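Local coordinates for sialidase domain-containing protein (Dyadobacter fermentans, PDB 5HX0) that is of unknown function but, as a BNR-repeat protein with a sialidase-like beta-propeller fold, possibly acts on or binds sialylated or related glycans, at residues A226-S231 with V255-K260; L280-A283 with A289-A292; N196-A199 with L204-Y207; T235-L240 with N264-Y269. All blocks are in the same frame, centred on the assembly; numbering follows the deposited sequence.

Interaction 1: A226-S231 with V255-K260; sequences ATDRQS and VAVDEK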
loop_
_atom_site.group_PDB
_atom_site.type_symbol
_atom_site.label_atom_id
_atom_site.label_comp_id
_atom_site.label_asym_id
_atom_site.label_seq_id
_atom_site.Cartn_x
_atom_site.Cartn_y
_atom_site.Cartn_z
ATOM N N ALA A 226 21.436 -11.706 -11.022
ATOM C CA ALA A 226 20.726 -12.959 -11.255
ATOM C C ALA A 226 21.352 -14.047 -10.397
ATOM O O ALA A 226 22.580 -14.116 -10.271
ATOM C CB ALA A 226 20.754 -13.361 -12.742
ATOM N N THR A 227 20.500 -14.871 -9.785
ATOM C CA THR A 227 20.965 -16.055 -9.070
ATOM C C THR A 227 21.262 -17.128 -10.107
ATOM O O THR A 227 20.353 -17.551 -10.826
ATOM C CB THR A 227 19.913 -16.565 -8.082
ATOM O OG1 THR A 227 19.640 -15.578 -7.092
ATOM C CG2 THR A 227 20.401 -17.846 -7.380
ATOM N N ASP A 228 22.524 -17.544 -10.206
ATOM C CA ASP A 228 22.924 -18.529 -11.197
ATOM C C ASP A 228 23.395 -19.846 -10.597
ATOM O O ASP A 228 23.733 -20.761 -11.347
ATOM C CB ASP A 228 23.996 -17.966 -12.147
ATOM C CG ASP A 228 25.237 -17.435 -11.443
ATOM O OD1 ASP A 228 25.479 -17.719 -10.249
ATOM O OD2 ASP A 228 25.990 -16.716 -12.139
ATOM N N ARG A 229 23.399 -19.975 -9.275
ATOM C CA ARG A 229 23.674 -21.239 -8.607
ATOM C C ARG A 229 22.888 -21.238 -7.308
ATOM O O ARG A 229 22.756 -20.195 -6.664
ATOM C CB ARG A 229 25.175 -21.434 -8.328
ATOM C CG ARG A 229 25.502 -22.682 -7.506
ATOM C CD ARG A 229 26.985 -22.988 -7.547
ATOM N NE ARG A 229 27.767 -22.102 -6.684
ATOM C CZ ARG A 229 29.066 -21.854 -6.862
ATOM N NH1 ARG A 229 29.717 -22.407 -7.880
ATOM N NH2 ARG A 229 29.714 -21.050 -6.032
ATOM N N GLN A 230 22.373 -22.402 -6.927
ATOM C CA GLN A 230 21.487 -22.431 -5.773
ATOM C C GLN A 230 22.208 -22.787 -4.479
ATOM O O GLN A 230 21.928 -22.182 -3.439
ATOM C CB GLN A 230 20.355 -23.417 -6.025
ATOM C CG GLN A 230 19.312 -23.424 -4.944
ATOM C CD GLN A 230 18.201 -24.406 -5.241
ATOM O OE1 GLN A 230 18.169 -25.023 -6.310
ATOM N NE2 GLN A 230 17.288 -24.563 -4.294
ATOM N N SER A 231 23.114 -23.763 -4.511
ATOM C CA SER A 231 23.857 -24.143 -3.307
ATOM C C SER A 231 25.325 -24.410 -3.618
ATOM O O SER A 231 25.657 -25.355 -4.329
ATOM C CB SER A 231 23.239 -25.372 -2.647
ATOM O OG SER A 231 21.886 -25.142 -2.312
ATOM N N VAL A 255 28.196 -9.103 -17.241
ATOM C CA VAL A 255 29.028 -8.010 -16.726
ATOM C C VAL A 255 30.102 -8.513 -15.771
ATOM O O VAL A 255 31.259 -8.101 -15.851
ATOM C CB VAL A 255 28.141 -6.940 -16.046
ATOM C CG1 VAL A 255 29.014 -5.952 -15.252
ATOM C CG2 VAL A 255 27.284 -6.215 -17.090
ATOM N N ALA A 256 29.733 -9.370 -14.826
ATOM C CA ALA A 256 30.695 -9.910 -13.871
ATOM C C ALA A 256 30.179 -11.262 -13.413
ATOM O O ALA A 256 29.059 -11.358 -12.900
ATOM C CB ALA A 256 30.903 -8.981 -12.670
ATOM N N VAL A 257 30.984 -12.301 -13.631
ATOM C CA VAL A 257 30.644 -13.680 -13.279
ATOM C C VAL A 257 31.905 -14.339 -12.736
ATOM O O VAL A 257 32.998 -14.160 -13.287
ATOM C CB VAL A 257 30.108 -14.484 -14.489
ATOM C CG1 VAL A 257 29.570 -15.831 -14.043
ATOM C CG2 VAL A 257 29.048 -13.712 -15.251
ATOM N N ASP A 258 31.759 -15.098 -11.654
ATOM C CA ASP A 258 32.883 -15.832 -11.096
ATOM C C ASP A 258 32.388 -17.166 -10.566
ATOM O O ASP A 258 31.222 -17.305 -10.202
ATOM C CB ASP A 258 33.566 -15.065 -9.966
ATOM C CG ASP A 258 34.870 -15.706 -9.546
ATOM O OD1 ASP A 258 35.802 -15.700 -10.363
ATOM O OD2 ASP A 258 34.957 -16.229 -8.422
ATOM N N GLU A 259 33.298 -18.142 -10.487
ATOM C CA GLU A 259 32.920 -19.454 -9.966
ATOM C C GLU A 259 32.573 -19.399 -8.487
ATOM O O GLU A 259 31.735 -20.181 -8.025
ATOM C CB GLU A 259 34.042 -20.475 -10.187
ATOM C CG GLU A 259 34.185 -20.945 -11.620
ATOM C CD GLU A 259 32.907 -21.565 -12.161
ATOM O OE1 GLU A 259 32.195 -22.247 -11.388
ATOM O OE2 GLU A 259 32.613 -21.364 -13.360
ATOM N N LYS A 260 33.206 -18.510 -7.729
ATOM C CA LYS A 260 32.960 -18.439 -6.292
ATOM C C LYS A 260 32.402 -17.105 -5.831
ATOM O O LYS A 260 31.512 -17.080 -4.987
ATOM C CB LYS A 260 34.252 -18.736 -5.514
ATOM C CG LYS A 260 34.671 -20.192 -5.598
ATOM C CD LYS A 260 35.910 -20.481 -4.774
ATOM C CE LYS A 260 36.463 -21.859 -5.111
ATOM N NZ LYS A 260 36.787 -21.999 -6.568
#
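The guanidinium of Arg229 meets the backbone of Glu259 at its edge: the carbonyl oxygen of Glu259 lies near the guanidinium plane, in the fork between the two terminal nitrogens. Arg229 NH1 and NH2 are each 3.0 Å from Glu259 O, yet the N-H···O angles of 127° and 129° make both bonds weak, as expected when one acceptor is shared by a pair of donors. The group is also anchored at its other end, because Arg229 NE donates to Pro232 O in the turn ahead. A bend at chi3 (76°), in a chain otherwise extended through chi1 and chi2, turns the head towards 255-260. The carboxylate of Glu259 stays too far for a salt bridge, OE1 4.3 Å from Arg229 NH1, but its charge would probably still attract the guanidinium. This is one blade of a beta propeller, in which strand 234-242 runs between strands 220-229 and 250-256; the CA atoms of Asp228 and Val257 are 9.4 Å apart, about two strand spacings. A classic beta bulge sets both Asp228 and Arg229 opposite Lys234 of the middle strand. The second flat group, the Asp228 carboxylate, touches Val257 loosely, OD2 to CG1 at 4.2 Å, while Lys234 and Ser236 hold its oxygens. Asp258 OD2 accepts from Lys260 N, above the carboxylate plane, at 3.0 Å in an Asx turn, and also from Val261 N.

Interaction 2: L280-A283 with A289-A292; sequences LRTA and ACIA
Strands 276-283 and 288-294 form a beta hairpin, the two middle strands of a four-stranded propeller blade, and this contact joins them near the hairpin's turn. Leu280 and Cys290 are an antiparallel hydrogen-bonded pair, their CA atoms 4.9 Å apart. Leu280 N donates to Cys290 O at 2.8 Å, with the donor tilted out of the carbonyl plane. The return bond, Cys290 N to Leu280 O, is longer at 3.0 Å but nearly linear (178°) and lies in the carbonyl plane. The side chains of this pair leave the sheet on the same face, CB to CB 4.3 Å. Leu280 CG is turned to the backbone-N side (chi1 -44°), which carries CD1 along the sheet to Ala292, where it meets CB at 4.1 Å. Nearer the turn, Cys290 SG is met by the methyl CG2 of Thr282 at 3.7 Å. The hydroxyl of Thr282 branches off to one side and bonds Gln288 O close to the turn, so the residue gives an apolar branch to the cluster and a polar one to the hairpin end. Leu285 also packs on Cys290, while on the reverse face Ile291 lies against Val277, Phe279 and Met307. All six touching residues are buried. The short segments run at 125° to each other between their N-to-C directions, consistent with strong twist, as in the twisted four-stranded antiparallel blades of a beta propeller.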
loop_
_atom_site.group_PDB
_atom_site.type_symbol
_atom_site.label_atom_id
_atom_site.label_comp_id
_atom_site.label_asym_id
_atom_site.label_seq_id
_atom_site.Cartn_x
_atom_site.Cartn_y
_atom_site.Cartn_z
ATOM N N LEU A 280 30.449 -2.520 -8.564
ATOM C CA LEU A 280 29.830 -3.778 -8.147
ATOM C C LEU A 280 30.051 -4.089 -6.669
ATOM O O LEU A 280 31.187 -4.068 -6.180
ATOM C CB LEU A 280 30.374 -4.927 -8.988
ATOM C CG LEU A 280 30.486 -4.663 -10.490
ATOM C CD1 LEU A 280 31.261 -5.775 -11.150
ATOM C CD2 LEU A 280 29.093 -4.536 -11.112
ATOM N N ARG A 281 28.959 -4.387 -5.966
ATOM C CA ARG A 281 29.017 -4.995 -4.639
ATOM C C ARG A 281 29.257 -6.502 -4.761
ATOM O O ARG A 281 28.688 -7.164 -5.628
ATOM C CB ARG A 281 27.709 -4.742 -3.889
ATOM C CG ARG A 281 27.561 -5.535 -2.580
ATOM C CD ARG A 281 26.213 -5.238 -1.906
ATOM N NE ARG A 281 26.054 -6.037 -0.693
ATOM C CZ ARG A 281 25.092 -5.858 0.213
ATOM N NH1 ARG A 281 24.180 -4.914 0.046
ATOM N NH2 ARG A 281 25.047 -6.617 1.302
ATOM N N THR A 282 30.092 -7.050 -3.884
ATOM C CA THR A 282 30.428 -8.467 -3.951
ATOM C C THR A 282 29.977 -9.195 -2.687
ATOM O O THR A 282 29.733 -8.589 -1.643
ATOM C CB THR A 282 31.943 -8.701 -4.125
ATOM O OG1 THR A 282 32.654 -8.036 -3.076
ATOM C CG2 THR A 282 32.441 -8.209 -5.492
ATOM N N ALA A 283 29.892 -10.517 -2.797
ATOM C CA ALA A 283 29.834 -11.418 -1.652
ATOM C C ALA A 283 30.919 -12.467 -1.843
ATOM O O ALA A 283 31.157 -12.919 -2.968
ATOM C CB ALA A 283 28.447 -12.087 -1.505
ATOM N N ALA A 289 35.007 -3.740 -3.209
ATOM C CA ALA A 289 34.212 -3.103 -4.249
ATOM C C ALA A 289 34.896 -3.319 -5.597
ATOM O O ALA A 289 36.105 -3.096 -5.729
ATOM C CB ALA A 289 34.062 -1.611 -3.944
ATOM N N CYS A 290 34.141 -3.760 -6.596
ATOM C CA CYS A 290 34.749 -4.127 -7.870
ATOM C C CYS A 290 34.201 -3.284 -9.017
ATOM O O CYS A 290 33.208 -2.562 -8.885
ATOM C CB CYS A 290 34.542 -5.619 -8.167
ATOM S SG CYS A 290 35.488 -6.670 -7.023
ATOM N N ILE A 291 34.865 -3.397 -10.166
ATOM C CA ILE A 291 34.485 -2.632 -11.350
ATOM C C ILE A 291 34.608 -3.543 -12.563
ATOM O O ILE A 291 35.483 -4.416 -12.613
ATOM C CB ILE A 291 35.360 -1.361 -11.494
ATOM C CG1 ILE A 291 34.851 -0.447 -12.605
ATOM C CG2 ILE A 291 36.847 -1.744 -11.708
ATOM C CD1 ILE A 291 35.563 0.913 -12.681
ATOM N N ALA A 292 33.705 -3.374 -13.521
ATOM C CA ALA A 292 33.822 -4.031 -14.814
ATOM C C ALA A 292 33.545 -2.998 -15.897
ATOM O O ALA A 292 32.716 -2.099 -15.715
ATOM C CB ALA A 292 32.860 -5.230 -14.930
#

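Interaction 3: N196-A199 with L204-Y207; sequences NYTA and LPAY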
loop_
_atom_site.group_PDB
_atom_site.type_symbol
_atom_site.label_atom_id
_atom_site.label_comp_id
_atom_site.label_asym_id
_atom_site.label_seq_id
_atom_site.Cartn_x
_atom_site.Cartn_y
_atom_site.Cartn_z
ATOM N N ASN A 196 15.615 -18.784 -10.531
ATOM C CA ASN A 196 14.457 -18.819 -9.642
ATOM C C ASN A 196 13.138 -18.606 -10.385
ATOM O O ASN A 196 13.084 -18.014 -11.470
ATOM C CB ASN A 196 14.577 -17.755 -8.553
ATOM C CG ASN A 196 15.631 -18.086 -7.549
ATOM O OD1 ASN A 196 16.581 -17.327 -7.358
ATOM N ND2 ASN A 196 15.490 -19.231 -6.908
ATOM N N TYR A 197 12.065 -19.113 -9.768
ATOM C CA TYR A 197 10.689 -18.728 -10.048
ATOM C C TYR A 197 10.188 -17.802 -8.945
ATOM O O TYR A 197 10.626 -17.896 -7.796
ATOM C CB TYR A 197 9.776 -19.964 -10.138
ATOM C CG TYR A 197 10.116 -20.844 -11.325
ATOM C CD1 TYR A 197 9.563 -20.589 -12.575
ATOM C CD2 TYR A 197 11.008 -21.897 -11.202
ATOM C CE1 TYR A 197 9.882 -21.362 -13.681
ATOM C CE2 TYR A 197 11.337 -22.688 -12.308
ATOM C CZ TYR A 197 10.765 -22.411 -13.542
ATOM O OH TYR A 197 11.069 -23.176 -14.648
ATOM N N THR A 198 9.256 -16.911 -9.300
ATOM C CA THR A 198 8.630 -16.046 -8.303
ATOM C C THR A 198 7.696 -16.841 -7.390
ATOM O O THR A 198 7.352 -17.989 -7.652
ATOM C CB THR A 198 7.798 -14.941 -8.952
ATOM O OG1 THR A 198 6.581 -15.505 -9.468
ATOM C CG2 THR A 198 8.560 -14.238 -10.077
ATOM N N ALA A 199 7.214 -16.172 -6.335
ATOM C CA ALA A 199 6.242 -16.810 -5.455
ATOM C C ALA A 199 4.935 -17.152 -6.163
ATOM O O ALA A 199 4.095 -17.854 -5.586
ATOM C CB ALA A 199 5.946 -15.912 -4.263
ATOM N N LEU A 204 11.516 -15.638 -12.864
ATOM C CA LEU A 204 11.751 -14.429 -12.056
ATOM C C LEU A 204 12.180 -13.240 -12.913
ATOM O O LEU A 204 13.236 -13.298 -13.556
ATOM C CB LEU A 204 12.802 -14.705 -10.985
ATOM C CG LEU A 204 12.908 -13.624 -9.900
ATOM C CD1 LEU A 204 12.277 -14.107 -8.614
ATOM C CD2 LEU A 204 14.368 -13.194 -9.673
ATOM N N PRO A 205 11.431 -12.134 -12.915
ATOM C CA PRO A 205 11.899 -10.917 -13.602
ATOM C C PRO A 205 13.191 -10.388 -12.990
ATOM O O PRO A 205 13.362 -10.379 -11.770
ATOM C CB PRO A 205 10.746 -9.928 -13.385
ATOM C CG PRO A 205 9.538 -10.789 -13.017
ATOM C CD PRO A 205 10.134 -11.928 -12.245
ATOM N N ALA A 206 14.083 -9.895 -13.850
ATOM C CA ALA A 206 15.335 -9.317 -13.367
ATOM C C ALA A 206 15.083 -8.065 -12.506
ATOM O O ALA A 206 14.014 -7.462 -12.531
ATOM C CB ALA A 206 16.247 -8.971 -14.547
ATOM N N TYR A 207 16.118 -7.645 -11.777
ATOM C CA TYR A 207 15.976 -6.645 -10.711
ATOM C C TYR A 207 17.381 -6.214 -10.303
ATOM O O TYR A 207 18.358 -6.921 -10.565
ATOM C CB TYR A 207 15.242 -7.225 -9.480
ATOM C CG TYR A 207 16.111 -8.284 -8.834
ATOM C CD1 TYR A 207 16.135 -9.571 -9.344
ATOM C CD2 TYR A 207 16.996 -7.966 -7.780
ATOM C CE1 TYR A 207 16.976 -10.534 -8.821
ATOM C CE2 TYR A 207 17.844 -8.919 -7.254
ATOM C CZ TYR A 207 17.835 -10.208 -7.783
ATOM O OH TYR A 207 18.684 -11.182 -7.294
#
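This is a buried loop-to-loop contact in which a connection between two blades of the beta propeller folds back on itself. Both segments belong to the long link from strand 183-186, at the outer edge of one blade, to strand 213-214, the first strand of the next, and neither is helix or strand. One backbone bond fixes the fold-back: Leu204 N donates to Asn196 O at 3.2 Å, with an N-H···O angle of 149° and the donor tilted 30° from the carbonyl plane. The same oxygen is approached by Leu204 CB at 3.4 Å, so the carbonyl is flanked by both the amide and the side chain of one residue. Beyond it the leucine, its CG anti to the backbone N (chi1 -167°), sends CD1 alongside Thr198, 4.0 Å from its CG2, and rests on Phe167 of the preceding blade. Thr198 divides its two branches. Its hydroxyl accepts from Met200 N and Glu202 N within the short connecting turn, while the methyl faces 204-207. The Thr198 side chain crosses the proline ring at about a right angle, and its CG2 comes within 3.5 Å of Pro205 CD.

Interaction 4: T235-L240 with N264-Y269; sequences TSNHLL and NEASVY
Asn237 makes the tight part of this contact: its ND2 donates to Asn264 O at 2.8 Å and 173°, the oxygen lying in the amide plane and receiving the bond on a lone pair. ND2 also donates to Val224 O, and Asn264 O accepts from Asn208 ND2, so both ends of the bond are held twice. With CG beside the backbone N (chi1 -77°), the amide reaches across to the neighbouring strand. Asn237 OD1, by contrast, is buried with no polar partner in the model and meets the methyl CB of Ala266 at 4.0 Å. Towards Thr235 the fit is looser and wetter. Thr235 OG1, 3.7 Å from Asn264 CB, hydrogen-bonds Phe263 O, while a water donates to it at 2.7 Å and accepts from Asn264 ND2 at 2.9 Å; a tetraethylene glycol, probably from the crystallisation liquor, lies nearby. Asn264 OD1 accepts from Glu265 N. Within the two segments, which run at 28° to each other, no backbone bond is made, though Thr235 pairs with Phe263 just before 264-269. The arrangement is a blade-to-blade interface of the propeller, strand 234-242 meeting strand 262-270 of the next sheet, with strands 220-229 and 276-283 packed alongside.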
loop_
_atom_site.group_PDB
_atom_site.type_symbol
_atom_site.label_atom_id
_atom_site.label_comp_id
_atom_site.label_asym_id
_atom_site.label_seq_id
_atom_site.Cartn_x
_atom_site.Cartn_y
_atom_site.Cartn_z
ATOM N N THR A 235 25.339 -15.127 -7.238
ATOM C CA THR A 235 24.760 -14.192 -8.189
ATOM C C THR A 235 25.837 -13.645 -9.114
ATOM O O THR A 235 27.027 -13.577 -8.758
ATOM C CB THR A 235 24.031 -13.013 -7.488
ATOM O OG1 THR A 235 24.951 -12.270 -6.667
ATOM C CG2 THR A 235 22.864 -13.509 -6.639
ATOM N N SER A 236 25.399 -13.245 -10.306
ATOM C CA SER A 236 26.246 -12.586 -11.295
ATOM C C SER A 236 25.495 -11.380 -11.854
ATOM O O SER A 236 24.279 -11.257 -11.691
ATOM C CB SER A 236 26.634 -13.560 -12.431
ATOM O OG SER A 236 25.452 -14.126 -12.985
ATOM N N ASN A 237 26.232 -10.489 -12.518
ATOM C CA ASN A 237 25.681 -9.269 -13.094
ATOM C C ASN A 237 25.647 -9.367 -14.614
ATOM O O ASN A 237 26.532 -9.971 -15.242
ATOM C CB ASN A 237 26.499 -8.029 -12.694
ATOM C CG ASN A 237 26.224 -7.575 -11.263
ATOM O OD1 ASN A 237 27.152 -7.286 -10.514
ATOM N ND2 ASN A 237 24.942 -7.520 -10.877
ATOM N N HIS A 238 24.633 -8.731 -15.190
ATOM C CA HIS A 238 24.317 -8.800 -16.607
ATOM C C HIS A 238 23.765 -7.444 -17.023
ATOM O O HIS A 238 23.036 -6.810 -16.258
ATOM C CB HIS A 238 23.311 -9.935 -16.861
ATOM C CG HIS A 238 23.776 -11.243 -16.309
ATOM N ND1 HIS A 238 24.558 -12.115 -17.037
ATOM C CD2 HIS A 238 23.674 -11.777 -15.069
ATOM C CE1 HIS A 238 24.878 -13.153 -16.284
ATOM N NE2 HIS A 238 24.360 -12.972 -15.083
ATOM N N LEU A 239 24.148 -6.985 -18.211
ATOM C CA LEU A 239 23.691 -5.695 -18.714
ATOM C C LEU A 239 22.410 -5.863 -19.528
ATOM O O LEU A 239 22.385 -6.618 -20.509
ATOM C CB LEU A 239 24.771 -5.040 -19.571
ATOM C CG LEU A 239 24.410 -3.694 -20.215
ATOM C CD1 LEU A 239 24.166 -2.629 -19.158
ATOM C CD2 LEU A 239 25.506 -3.259 -21.175
ATOM N N LEU A 240 21.362 -5.152 -19.132
ATOM C CA LEU A 240 20.179 -4.979 -19.956
ATOM C C LEU A 240 20.201 -3.600 -20.601
ATOM O O LEU A 240 20.765 -2.641 -20.066
ATOM C CB LEU A 240 18.886 -5.122 -19.151
ATOM C CG LEU A 240 18.711 -6.354 -18.266
ATOM C CD1 LEU A 240 17.321 -6.365 -17.673
ATOM C CD2 LEU A 240 18.975 -7.618 -19.050
ATOM N N ASN A 264 26.254 -8.624 -7.002
ATOM C CA ASN A 264 24.821 -8.361 -6.894
ATOM C C ASN A 264 24.524 -6.894 -7.189
ATOM O O ASN A 264 24.328 -6.532 -8.357
ATOM C CB ASN A 264 24.260 -8.823 -5.523
ATOM C CG ASN A 264 25.172 -8.482 -4.328
ATOM O OD1 ASN A 264 25.435 -7.312 -4.052
ATOM N ND2 ASN A 264 25.595 -9.500 -3.585
ATOM N N GLU A 265 24.509 -6.031 -6.177
ATOM C CA GLU A 265 24.081 -4.642 -6.404
ATOM C C GLU A 265 25.100 -3.887 -7.259
ATOM O O GLU A 265 26.304 -3.939 -6.997
ATOM C CB GLU A 265 23.880 -3.951 -5.055
ATOM C CG GLU A 265 22.755 -4.598 -4.327
ATOM C CD GLU A 265 22.589 -4.100 -2.916
ATOM O OE1 GLU A 265 23.524 -3.482 -2.357
ATOM O OE2 GLU A 265 21.512 -4.345 -2.356
ATOM N N ALA A 266 24.623 -3.200 -8.295
ATOM C CA ALA A 266 25.515 -2.601 -9.281
ATOM C C ALA A 266 24.920 -1.300 -9.784
ATOM O O ALA A 266 23.729 -1.252 -10.107
ATOM C CB ALA A 266 25.733 -3.556 -10.463
ATOM N N SER A 267 25.743 -0.254 -9.856
ATOM C CA SER A 267 25.383 0.982 -10.548
ATOM C C SER A 267 26.169 1.075 -11.845
ATOM O O SER A 267 27.353 0.733 -11.881
ATOM C CB SER A 267 25.666 2.209 -9.675
ATOM O OG SER A 267 24.655 2.367 -8.677
ATOM N N VAL A 268 25.528 1.546 -12.906
ATOM C CA VAL A 268 26.164 1.583 -14.214
ATOM C C VAL A 268 26.359 3.039 -14.613
ATOM O O VAL A 268 25.655 3.936 -14.130
ATOM C CB VAL A 268 25.362 0.788 -15.272
ATOM C CG1 VAL A 268 24.038 1.506 -15.659
ATOM C CG2 VAL A 268 26.247 0.473 -16.500
ATOM N N TYR A 269 27.342 3.276 -15.483
ATOM C CA TYR A 269 27.736 4.629 -15.854
ATOM C C TYR A 269 28.333 4.608 -17.262
ATOM O O TYR A 269 29.005 3.647 -17.640
ATOM C CB TYR A 269 28.741 5.174 -14.812
ATOM C CG TYR A 269 29.193 6.586 -15.080
ATOM C CD1 TYR A 269 28.363 7.655 -14.783
ATOM C CD2 TYR A 269 30.452 6.846 -15.627
ATOM C CE1 TYR A 269 28.757 8.963 -15.045
ATOM C CE2 TYR A 269 30.869 8.162 -15.886
ATOM C CZ TYR A 269 29.996 9.213 -15.593
ATOM O OH TYR A 269 30.339 10.525 -15.837
HETATM O O HOH W 1 24.520 -12.166 -4.028
#

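Interaction 1 lies at the surface and interaction 2 in the core; interaction 3 is a buried loop, and interaction 4 is partly buried. Interactions 1 and 4 share one blade: Val255 N approaches Asn237 O at 2.7 Å, so the strand gripped in interaction 4 is the one that spaces the two segments of interaction 1. Interactions 4 and 2 meet in the following blade, where Arg281 NH1 and Glu265 OE1 form a salt bridge of 2.9 Å and Leu280 CD2 packs on Ala266. Chemistry follows place: weak arginine-to-carbonyl bonds at the surface, and backbone pairing within a blade against side-chain amide bonding between blades.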